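Protease 2A (Rhinovirus C, PDB 5X45) probably cleaves the viral polyprotein as a cysteine protease of chymotrypsin-like fold. Local coordinates at residues A35-D40 with I118-A123. Numbering follows the deposited sequence.
Sequences ADLQVD and IGMITA
Met120 reaches Leu37 with the very end of its side chain: its CE lies 3.7 Å from Leu37 CD1, with Met120 roughly perpendicular to the leucine side chain. The Met120 chain runs extended as far as the sulfur and then bends at chi3 (-56°), which turns the terminal methyl onto the leucine branch. This is the apolar half of a small, buried interface between the two halves of a chymotrypsin-like fold. Leu37 opens strand 37-41 of the N-terminal sheet, while Met120 sits in strand 116-124 of the six-stranded C-terminal barrel.

Two residues on, Thr122 comes up beside Asp36, the two side chains running antiparallel alongside one another. Thr122 OG1 lies 3.4 Å from Asp36 OD2, close but not hydrogen-bonded, and packs 3.5 Å from Asp36 CB. The hydroxyl is instead bonded to Gln92 OE1, and the carboxylate has its own partners: OD1 is bonded to Tyr87 OH, and OD2 makes a weak bond to His20 ND1. Tyr87 belongs to the connection between strands 78-81 and 90-93, and Gln92 to the second of them, so this hairpin supplies a polar partner to each of the two residues. Asp36 occupies a G1 beta bulge with left-handed backbone angles (48°/48°), just before its strand begins.

A carboxylate oxygen weakly bonded to His20 ND1 is consistent with the Asp-His pair of the His-Asp-Cys triad of picornaviral 2A proteases. Tyr87 would then be a second-shell residue, probably helping to fix the carboxylate's rotation, with Thr122 packed alongside, while Met120 and Leu37 add an apolar contact between the two halves nearby.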
# COMPACT_ATOMS: atom_id res chain seq x y z
N ALA A 35 1.76 9.69 -3.29
CA ALA A 35 1.86 8.26 -3.05
C ALA A 35 0.68 7.77 -2.20
O ALA A 35 0.66 6.61 -1.80
CB ALA A 35 3.18 7.93 -2.38
N ASP A 36 -0.26 8.68 -1.93
CA ASP A 36 -1.40 8.40 -1.05
C ASP A 36 -0.93 7.73 0.24
O ASP A 36 -1.50 6.73 0.70
CB ASP A 36 -2.44 7.53 -1.77
CG ASP A 36 -3.74 7.41 -0.99
OD1 ASP A 36 -4.01 8.31 -0.17
OD2 ASP A 36 -4.48 6.42 -1.19
N LEU A 37 0.11 8.30 0.84
CA LEU A 37 0.80 7.65 1.95
C LEU A 37 1.02 8.58 3.12
O LEU A 37 1.47 9.71 2.96
CB LEU A 37 2.16 7.12 1.48
CG LEU A 37 2.97 6.38 2.53
CD1 LEU A 37 2.32 5.03 2.89
CD2 LEU A 37 4.40 6.18 2.05
N GLN A 38 0.70 8.08 4.31
CA GLN A 38 1.01 8.80 5.53
C GLN A 38 1.80 7.88 6.45
O GLN A 38 1.46 6.71 6.60
CB GLN A 38 -0.25 9.28 6.24
CG GLN A 38 0.04 9.82 7.64
CD GLN A 38 -1.12 10.56 8.27
OE1 GLN A 38 -1.96 11.15 7.58
NE2 GLN A 38 -1.19 10.51 9.59
N VAL A 39 2.88 8.39 7.02
CA VAL A 39 3.64 7.58 7.96
C VAL A 39 3.72 8.27 9.31
O VAL A 39 4.07 9.44 9.41
CB VAL A 39 5.06 7.30 7.47
CG1 VAL A 39 5.74 6.29 8.40
CG2 VAL A 39 5.03 6.77 6.05
N ASP A 40 3.38 7.52 10.36
CA ASP A 40 3.41 8.03 11.73
C ASP A 40 4.42 7.25 12.54
O ASP A 40 4.58 6.05 12.37
CB ASP A 40 2.03 7.96 12.38
CG ASP A 40 1.03 8.96 11.78
OD1 ASP A 40 1.20 9.34 10.60
OD2 ASP A 40 0.09 9.37 12.48
N ILE A 118 5.97 -5.12 1.26
CA ILE A 118 6.61 -4.18 0.33
C ILE A 118 5.61 -3.17 -0.23
O ILE A 118 6.02 -2.22 -0.89
CB ILE A 118 7.28 -4.91 -0.86
CG1 ILE A 118 6.25 -5.70 -1.66
CG2 ILE A 118 8.41 -5.81 -0.39
CD1 ILE A 118 6.82 -6.38 -2.88
N GLY A 119 4.32 -3.36 0.03
CA GLY A 119 3.32 -2.50 -0.57
C GLY A 119 1.94 -2.53 0.05
O GLY A 119 1.63 -3.35 0.91
N MET A 120 1.10 -1.59 -0.39
CA MET A 120 -0.29 -1.48 0.04
C MET A 120 -1.16 -1.14 -1.15
O MET A 120 -0.78 -0.31 -1.98
CB MET A 120 -0.47 -0.39 1.10
CG MET A 120 -0.22 -0.81 2.53
SD MET A 120 -0.69 0.54 3.67
CE MET A 120 0.32 1.88 3.04
N ILE A 121 -2.33 -1.76 -1.25
CA ILE A 121 -3.25 -1.41 -2.32
C ILE A 121 -3.61 0.07 -2.21
O ILE A 121 -3.95 0.55 -1.13
CB ILE A 121 -4.53 -2.23 -2.28
CG1 ILE A 121 -4.22 -3.71 -2.50
CG2 ILE A 121 -5.53 -1.68 -3.30
CD1 ILE A 121 -5.44 -4.59 -2.50
N THR A 122 -3.52 0.79 -3.33
CA THR A 122 -3.80 2.21 -3.34
C THR A 122 -4.86 2.57 -4.38
O THR A 122 -5.51 3.60 -4.30
CB THR A 122 -2.53 3.01 -3.61
OG1 THR A 122 -2.77 4.40 -3.38
CG2 THR A 122 -2.04 2.78 -5.03
N ALA A 123 -5.01 1.68 -5.35
CA ALA A 123 -5.96 1.83 -6.44
C ALA A 123 -6.01 0.53 -7.23
O ALA A 123 -5.13 -0.31 -7.10
CB ALA A 123 -5.57 2.99 -7.34